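PDB 2BBD: coat protein from Sulfolobus turreted icosahedral virus, which forms the icosahedral shell of this archaeal virus as its major capsid protein, with a fold related to capsid proteins of bacterial and eukaryotic viruses. Local coordinates for residues Pro189-Pro194 with Asn304-Tyr309; Ser197-Val202 with Asp296-Asn301; Pro230-Leu235 with Lys245-Trp250. All coordinates share one frame; numbering follows the deposited sequence.

Contact 1: residues Pro189-Pro194 with Asn304-Tyr309; sequences PTFNVP and NVYSLY
Asn304 reaches across to the backbone of Asn192, and its side chain can be followed outward. CB comes near the Phe191 ring at CD1. CG, next along, lies 3.8 Å from Phe191 CD1, at the edge of that ring and near its plane. The amide stands almost upright to the ring, with the two planes 89° apart. At the tip, OD1 takes the N-H of Asn192, with Asn192 N at 2.8 Å from Asn304 OD1. The bond is nearly straight (171° at the hydrogen), and the donor lies close to the C=O axis. With chi1 at -71°, CG sits beside the backbone N of Asn304, which brings OD1 to the N-H of Asn192. The amide adds a side-chain bond between the Thr190-Val305 bonds and the backbone bond of Val193 with Asp303.

Strands 182-193 and 303-313 are antiparallel neighbours in a large mixed sheet that also takes in strands from early in the chain. The fold is the double jelly roll of this capsid protein family. Thr190 and Val305 are the hydrogen-bonded pair: Thr190 N gives to Val305 O, and Val305 N gives to Thr190 O, each at 2.8 Å.

On the face of Pro189 and Tyr306, Pro189 CB meets the Tyr306 ring at CE1 (3.5 Å) and CD1. The Tyr306 hydroxyl reaches the edge of the Phe191 ring, its OH 3.5 Å from Phe191 CE1. The Tyr217 ring, on the next strand, meets the Tyr306 ring. On the face of Val305, Val193 CG2 presses on Val305 CG2 at 3.5 Å, tighter than usual for two methyls.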
# COMPACT_ATOMS: atom_id res chain seq x y z
N PRO A 189 -8.59 5.07 6.84
CA PRO A 189 -9.92 5.30 6.29
C PRO A 189 -10.62 6.51 6.89
O PRO A 189 -10.21 7.03 7.92
CB PRO A 189 -10.65 4.02 6.64
CG PRO A 189 -10.12 3.74 8.04
CD PRO A 189 -8.63 4.04 7.91
N THR A 190 -11.66 6.97 6.20
CA THR A 190 -12.50 8.08 6.66
C THR A 190 -13.89 7.72 6.17
O THR A 190 -14.17 7.73 4.96
CB THR A 190 -12.10 9.44 6.06
OG1 THR A 190 -10.78 9.81 6.49
CG2 THR A 190 -13.09 10.51 6.54
N PHE A 191 -14.76 7.38 7.10
CA PHE A 191 -16.11 6.98 6.76
C PHE A 191 -17.11 8.12 6.69
O PHE A 191 -16.92 9.18 7.28
CB PHE A 191 -16.59 5.92 7.75
CG PHE A 191 -15.63 4.77 7.92
CD1 PHE A 191 -15.33 3.93 6.86
CD2 PHE A 191 -14.99 4.56 9.15
CE1 PHE A 191 -14.40 2.89 7.00
CE2 PHE A 191 -14.06 3.53 9.30
CZ PHE A 191 -13.76 2.70 8.23
N ASN A 192 -18.16 7.89 5.91
CA ASN A 192 -19.27 8.81 5.76
C ASN A 192 -18.93 10.22 5.33
O ASN A 192 -19.40 11.18 5.93
CB ASN A 192 -20.06 8.83 7.07
CG ASN A 192 -20.22 7.45 7.67
OD1 ASN A 192 -20.71 6.53 7.01
ND2 ASN A 192 -19.82 7.29 8.93
N VAL A 193 -18.11 10.36 4.29
CA VAL A 193 -17.76 11.68 3.79
C VAL A 193 -18.92 12.12 2.89
O VAL A 193 -19.21 11.48 1.88
CB VAL A 193 -16.49 11.64 2.95
CG1 VAL A 193 -16.20 13.04 2.40
CG2 VAL A 193 -15.32 11.14 3.80
N PRO A 194 -19.60 13.21 3.27
CA PRO A 194 -20.75 13.75 2.52
C PRO A 194 -20.48 14.27 1.11
O PRO A 194 -19.38 14.71 0.79
CB PRO A 194 -21.27 14.85 3.44
CG PRO A 194 -20.03 15.35 4.10
CD PRO A 194 -19.28 14.07 4.42
N ASN A 304 -17.28 6.30 1.46
CA ASN A 304 -16.24 6.05 2.43
C ASN A 304 -14.94 6.24 1.66
O ASN A 304 -14.81 5.79 0.52
CB ASN A 304 -16.39 4.64 3.00
CG ASN A 304 -17.61 4.51 3.91
OD1 ASN A 304 -17.97 5.46 4.61
ND2 ASN A 304 -18.24 3.35 3.90
N VAL A 305 -14.00 6.94 2.28
CA VAL A 305 -12.72 7.24 1.66
C VAL A 305 -11.55 6.48 2.28
O VAL A 305 -11.46 6.34 3.49
CB VAL A 305 -12.43 8.76 1.75
CG1 VAL A 305 -11.15 9.09 0.98
CG2 VAL A 305 -13.63 9.56 1.22
N TYR A 306 -10.65 6.03 1.42
CA TYR A 306 -9.47 5.30 1.87
C TYR A 306 -8.20 5.94 1.37
O TYR A 306 -8.04 6.18 0.18
CB TYR A 306 -9.56 3.86 1.40
CG TYR A 306 -10.74 3.17 2.03
CD1 TYR A 306 -10.66 2.68 3.33
CD2 TYR A 306 -11.95 3.09 1.35
CE1 TYR A 306 -11.77 2.12 3.94
CE2 TYR A 306 -13.06 2.54 1.95
CZ TYR A 306 -12.97 2.05 3.24
OH TYR A 306 -14.09 1.52 3.84
N SER A 307 -7.30 6.23 2.31
CA SER A 307 -6.04 6.85 1.98
C SER A 307 -4.85 5.97 2.39
O SER A 307 -4.63 5.70 3.57
CB SER A 307 -5.94 8.20 2.68
OG SER A 307 -4.69 8.81 2.45
N LEU A 308 -4.09 5.52 1.39
CA LEU A 308 -2.92 4.70 1.64
C LEU A 308 -1.70 5.59 1.47
O LEU A 308 -1.36 6.02 0.35
CB LEU A 308 -2.87 3.52 0.66
CG LEU A 308 -1.81 2.44 0.92
CD1 LEU A 308 -2.16 1.19 0.13
CD2 LEU A 308 -0.44 2.94 0.54
N TYR A 309 -1.03 5.87 2.58
CA TYR A 309 0.15 6.73 2.59
C TYR A 309 1.48 6.03 2.41
O TYR A 309 1.90 5.20 3.23
CB TYR A 309 0.20 7.50 3.90
CG TYR A 309 -0.91 8.50 4.05
CD1 TYR A 309 -0.92 9.67 3.30
CD2 TYR A 309 -1.94 8.28 4.96
CE1 TYR A 309 -1.93 10.61 3.47
CE2 TYR A 309 -2.95 9.21 5.13
CZ TYR A 309 -2.93 10.37 4.39
OH TYR A 309 -3.92 11.30 4.58

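Contact 2: residues Ser197-Val202 with Asp296-Asn301; sequences SAPIHV and DLALQN
Leu297 O accepts the backbone N-H of Ile200, with Ile200 N at 2.9 Å from Leu297 O. The donor stands above the carbonyl plane, 47° out of it. Pro199 CA makes a CA-H...O contact of 3.3 Å with Leu297 O. The return bond runs from Leu297 N to Ile200 O at 3.0 Å. These two bonds make Ile200 and Leu297 the hydrogen-bonded pair between strands 200-204 and 293-299. Strand 200-204 is an outermost strand, within this chain, of a four-stranded antiparallel sheet. The N-to-C directions of the short strands 200-202 and 296-299 are 119° apart, far from a flat antiparallel pairing.

His201 and Asp296 form the next pair, without backbone bonds. Asp296 has chi1 at -45°, which sets its carboxylate beside its own backbone N and brings OD2 up to the His201 backbone. Asp296 OD2 lies 3.2 Å from His201 CA, and the imidazole and carboxylate planes are well inclined to each other. His201 ND1 is hydrogen-bonded to Glu294.

The Pro199 ring meets the Asp296 methylene, CB to CB 3.7 Å. Val202 CG2 covers Leu297, 3.9 Å from its CG. Ala298 CB touches Ser197 O and Pro199 N.

Two acidic groups, Asp296 and Glu294, thus lie close to one imidazole, a setting that would tend to favour a protonated His201.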
# COMPACT_ATOMS: atom_id res chain seq x y z
N SER A 197 -19.96 19.75 -3.76
CA SER A 197 -19.45 20.26 -5.02
C SER A 197 -18.09 20.89 -4.78
O SER A 197 -17.25 20.93 -5.67
CB SER A 197 -20.41 21.30 -5.61
OG SER A 197 -20.66 22.34 -4.69
N ALA A 198 -17.86 21.38 -3.57
CA ALA A 198 -16.58 21.97 -3.21
C ALA A 198 -15.87 21.00 -2.26
O ALA A 198 -16.52 20.34 -1.45
CB ALA A 198 -16.79 23.33 -2.52
N PRO A 199 -14.54 20.90 -2.35
CA PRO A 199 -13.80 19.98 -1.47
C PRO A 199 -14.01 20.21 0.02
O PRO A 199 -13.93 21.35 0.50
CB PRO A 199 -12.35 20.19 -1.89
CG PRO A 199 -12.46 20.59 -3.34
CD PRO A 199 -13.64 21.54 -3.32
N ILE A 200 -14.30 19.14 0.74
CA ILE A 200 -14.50 19.23 2.18
C ILE A 200 -13.44 18.39 2.89
O ILE A 200 -12.88 17.46 2.32
CB ILE A 200 -15.91 18.74 2.57
CG1 ILE A 200 -16.06 17.25 2.28
CG2 ILE A 200 -16.96 19.53 1.79
CD1 ILE A 200 -17.36 16.69 2.76
N HIS A 201 -13.17 18.74 4.14
CA HIS A 201 -12.17 18.07 4.95
C HIS A 201 -12.35 16.56 5.13
O HIS A 201 -13.39 16.11 5.62
CB HIS A 201 -12.10 18.70 6.34
CG HIS A 201 -11.16 18.00 7.28
ND1 HIS A 201 -9.80 18.20 7.25
CD2 HIS A 201 -11.39 17.07 8.23
CE1 HIS A 201 -9.23 17.42 8.15
NE2 HIS A 201 -10.17 16.72 8.76
N VAL A 202 -11.33 15.80 4.75
CA VAL A 202 -11.36 14.35 4.92
C VAL A 202 -10.54 14.00 6.17
O VAL A 202 -11.06 13.42 7.12
CB VAL A 202 -10.75 13.64 3.70
CG1 VAL A 202 -10.84 12.13 3.89
CG2 VAL A 202 -11.49 14.07 2.43
N ASP A 296 -8.66 17.23 1.14
CA ASP A 296 -10.10 17.37 0.99
C ASP A 296 -10.60 16.82 -0.33
O ASP A 296 -9.87 16.78 -1.32
CB ASP A 296 -10.48 18.86 1.07
CG ASP A 296 -9.79 19.59 2.21
OD1 ASP A 296 -9.40 20.76 2.01
OD2 ASP A 296 -9.64 19.00 3.30
N LEU A 297 -11.86 16.40 -0.35
CA LEU A 297 -12.45 15.86 -1.56
C LEU A 297 -13.84 16.40 -1.84
O LEU A 297 -14.58 16.79 -0.93
CB LEU A 297 -12.52 14.34 -1.49
CG LEU A 297 -11.23 13.52 -1.41
CD1 LEU A 297 -11.60 12.04 -1.24
CD2 LEU A 297 -10.38 13.73 -2.67
N ALA A 298 -14.19 16.44 -3.12
CA ALA A 298 -15.51 16.85 -3.56
C ALA A 298 -16.07 15.56 -4.11
O ALA A 298 -15.50 14.98 -5.04
CB ALA A 298 -15.41 17.90 -4.67
N LEU A 299 -17.18 15.09 -3.54
CA LEU A 299 -17.78 13.84 -3.97
C LEU A 299 -19.22 13.96 -4.46
O LEU A 299 -20.02 14.68 -3.87
CB LEU A 299 -17.74 12.82 -2.82
CG LEU A 299 -16.39 12.52 -2.18
CD1 LEU A 299 -16.59 11.57 -1.01
CD2 LEU A 299 -15.45 11.92 -3.20
N GLN A 300 -19.54 13.22 -5.52
CA GLN A 300 -20.89 13.20 -6.12
C GLN A 300 -21.88 12.47 -5.22
O GLN A 300 -23.09 12.64 -5.35
CB GLN A 300 -20.85 12.48 -7.46
CG GLN A 300 -19.98 13.11 -8.53
CD GLN A 300 -20.66 14.29 -9.18
OE1 GLN A 300 -20.44 15.45 -8.81
NE2 GLN A 300 -21.51 14.01 -10.16
N ASN A 301 -21.37 11.62 -4.33
CA ASN A 301 -22.21 10.84 -3.41
C ASN A 301 -21.50 10.72 -2.06
O ASN A 301 -20.29 10.89 -1.96
CB ASN A 301 -22.46 9.43 -3.97
CG ASN A 301 -23.43 9.41 -5.16
OD1 ASN A 301 -24.58 9.80 -5.03
ND2 ASN A 301 -22.96 8.93 -6.32

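Contact 3: residues Pro230-Leu235 with Lys245-Trp250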
# COMPACT_ATOMS: atom_id res chain seq x y z
N PRO A 230 -15.66 11.08 -7.09
CA PRO A 230 -14.73 12.17 -6.77
C PRO A 230 -14.57 13.13 -7.94
O PRO A 230 -14.40 12.70 -9.08
CB PRO A 230 -13.44 11.43 -6.41
CG PRO A 230 -13.50 10.19 -7.23
CD PRO A 230 -14.96 9.78 -7.18
N THR A 231 -14.63 14.43 -7.67
CA THR A 231 -14.48 15.43 -8.72
C THR A 231 -13.31 16.38 -8.51
O THR A 231 -12.74 16.90 -9.47
CB THR A 231 -15.77 16.25 -8.87
OG1 THR A 231 -16.10 16.86 -7.62
CG2 THR A 231 -16.92 15.34 -9.28
N GLU A 232 -12.94 16.60 -7.25
CA GLU A 232 -11.86 17.51 -6.93
C GLU A 232 -11.08 17.06 -5.69
O GLU A 232 -11.66 16.54 -4.74
CB GLU A 232 -12.43 18.91 -6.67
CG GLU A 232 -11.39 20.02 -6.51
CD GLU A 232 -11.05 20.69 -7.84
OE1 GLU A 232 -11.90 20.68 -8.75
OE2 GLU A 232 -9.93 21.24 -7.96
N TYR A 233 -9.76 17.29 -5.72
CA TYR A 233 -8.87 16.94 -4.61
C TYR A 233 -8.15 18.21 -4.18
O TYR A 233 -7.72 19.01 -5.02
CB TYR A 233 -7.83 15.90 -5.04
CG TYR A 233 -6.76 15.67 -3.99
CD1 TYR A 233 -6.91 14.69 -3.02
CD2 TYR A 233 -5.60 16.45 -3.97
CE1 TYR A 233 -5.93 14.48 -2.04
CE2 TYR A 233 -4.61 16.26 -3.00
CZ TYR A 233 -4.78 15.27 -2.04
OH TYR A 233 -3.82 15.07 -1.09
N GLU A 234 -8.00 18.38 -2.88
CA GLU A 234 -7.36 19.58 -2.36
C GLU A 234 -6.45 19.28 -1.16
O GLU A 234 -6.88 18.61 -0.21
CB GLU A 234 -8.45 20.56 -1.95
CG GLU A 234 -8.00 21.98 -1.66
CD GLU A 234 -9.16 22.85 -1.20
OE1 GLU A 234 -10.29 22.64 -1.69
OE2 GLU A 234 -8.94 23.75 -0.36
N LEU A 235 -5.21 19.75 -1.23
CA LEU A 235 -4.25 19.59 -0.14
C LEU A 235 -4.05 21.01 0.37
O LEU A 235 -3.50 21.86 -0.34
CB LEU A 235 -2.92 19.02 -0.63
CG LEU A 235 -1.94 18.75 0.52
CD1 LEU A 235 -2.51 17.63 1.42
CD2 LEU A 235 -0.57 18.36 -0.02
N LYS A 245 -2.09 23.91 -1.42
CA LYS A 245 -0.82 23.50 -2.01
C LYS A 245 -1.16 22.67 -3.23
O LYS A 245 -0.37 22.53 -4.17
CB LYS A 245 -0.01 22.66 -1.01
CG LYS A 245 0.59 23.48 0.13
CD LYS A 245 1.56 24.54 -0.40
CE LYS A 245 2.71 23.92 -1.18
NZ LYS A 245 3.73 24.92 -1.60
N ILE A 246 -2.36 22.10 -3.21
CA ILE A 246 -2.86 21.30 -4.31
C ILE A 246 -4.37 21.50 -4.41
O ILE A 246 -5.09 21.39 -3.42
CB ILE A 246 -2.58 19.80 -4.13
CG1 ILE A 246 -1.11 19.56 -3.79
CG2 ILE A 246 -2.93 19.05 -5.41
CD1 ILE A 246 -0.75 18.10 -3.58
N LYS A 247 -4.83 21.80 -5.62
CA LYS A 247 -6.24 22.01 -5.90
C LYS A 247 -6.38 21.55 -7.35
O LYS A 247 -6.01 22.27 -8.28
CB LYS A 247 -6.60 23.49 -5.78
CG LYS A 247 -8.08 23.78 -5.96
CD LYS A 247 -8.88 23.30 -4.77
CE LYS A 247 -10.35 23.61 -4.97
NZ LYS A 247 -10.58 25.04 -5.29
N VAL A 248 -6.91 20.35 -7.53
CA VAL A 248 -7.02 19.78 -8.86
C VAL A 248 -8.29 18.97 -9.02
O VAL A 248 -8.90 18.55 -8.04
CB VAL A 248 -5.79 18.85 -9.15
CG1 VAL A 248 -5.96 18.12 -10.47
CG2 VAL A 248 -4.52 19.67 -9.15
N SER A 249 -8.71 18.77 -10.27
CA SER A 249 -9.89 17.97 -10.54
C SER A 249 -9.42 16.53 -10.53
O SER A 249 -8.25 16.25 -10.76
CB SER A 249 -10.47 18.31 -11.91
OG SER A 249 -9.53 17.99 -12.93
N TRP A 250 -10.33 15.60 -10.28
CA TRP A 250 -9.97 14.20 -10.25
C TRP A 250 -9.46 13.77 -11.62
O TRP A 250 -8.47 13.04 -11.73
CB TRP A 250 -11.19 13.37 -9.84
CG TRP A 250 -10.85 12.02 -9.30
CD1 TRP A 250 -11.12 10.82 -9.88
CD2 TRP A 250 -10.23 11.74 -8.04
NE1 TRP A 250 -10.71 9.79 -9.05
CE2 TRP A 250 -10.17 10.33 -7.92
CE3 TRP A 250 -9.73 12.53 -7.00
CZ2 TRP A 250 -9.62 9.70 -6.80
CZ3 TRP A 250 -9.19 11.91 -5.89
CH2 TRP A 250 -9.14 10.50 -5.79
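Trp250 turns CG anti to its backbone N (chi1 -159°), and this lays the indole against Pro230. Pro230 CG sits over the face of the five-membered ring of Trp250, 3.4 Å from the centroid and 13° off the normal, a CH-pi contact. The edge of the same indole meets Tyr233 CB.

Glu232 bends at chi2 (91°), which carries its carboxylate over the Val248 peptide. Glu232 OE2 comes within 2.9 Å of Val248 O, but both are acceptors and the pair is not a hydrogen bond. Beside it, the aliphatic chain of Lys247 passes Glu234, with Lys247 CE 3.4 Å from Glu234 OE1. The Lys247 ammonium stays beyond salt-bridge range at 4.3 Å (NZ to Glu234 OE1).

On the face of Tyr233, Leu235 and Ile246, Ile246 CD1 packs on Leu235 CD2 at 3.6 Å. Ile246 CG2 meets the edge of the Tyr233 ring, whose OH is hydrogen-bonded to Gln214.

The Tyr233 and Val248 backbones exchange two nearly straight bonds. Leu235 O accepts two N-H groups, from Lys245 N at 2.7 Å and Ile246 N at 3.1 Å. At the far end Ser249 is the N-cap of helix 250-261, its OG bonded to Ala252 N. The arrangement is an antiparallel beta hairpin with a classic bulge, running directly into a helix.

Contacts 2 and 3 share one four-stranded antiparallel sheet, in which strand 293-299 lies next to strand 230-237. Their centres are about 9 Å apart. Asp296 N to Glu234 O (2.6 Å) and Ala298 O to Thr231 N (2.8 Å) are probable hydrogen bonds between them. Contact 1 belongs to the neighbouring eight-stranded sheet, its centre about 11 Å from that of contact 2. The two sheets pack through Val305 CG1 on Leu297 CD1 and Val193 CG1 on Leu299 CD1, each at 3.7 Å. Contacts 1 and 3 do not touch. A bound methylpentanediol, probably from the crystallisation liquor, lies about 3 Å from the Asn304 side chain.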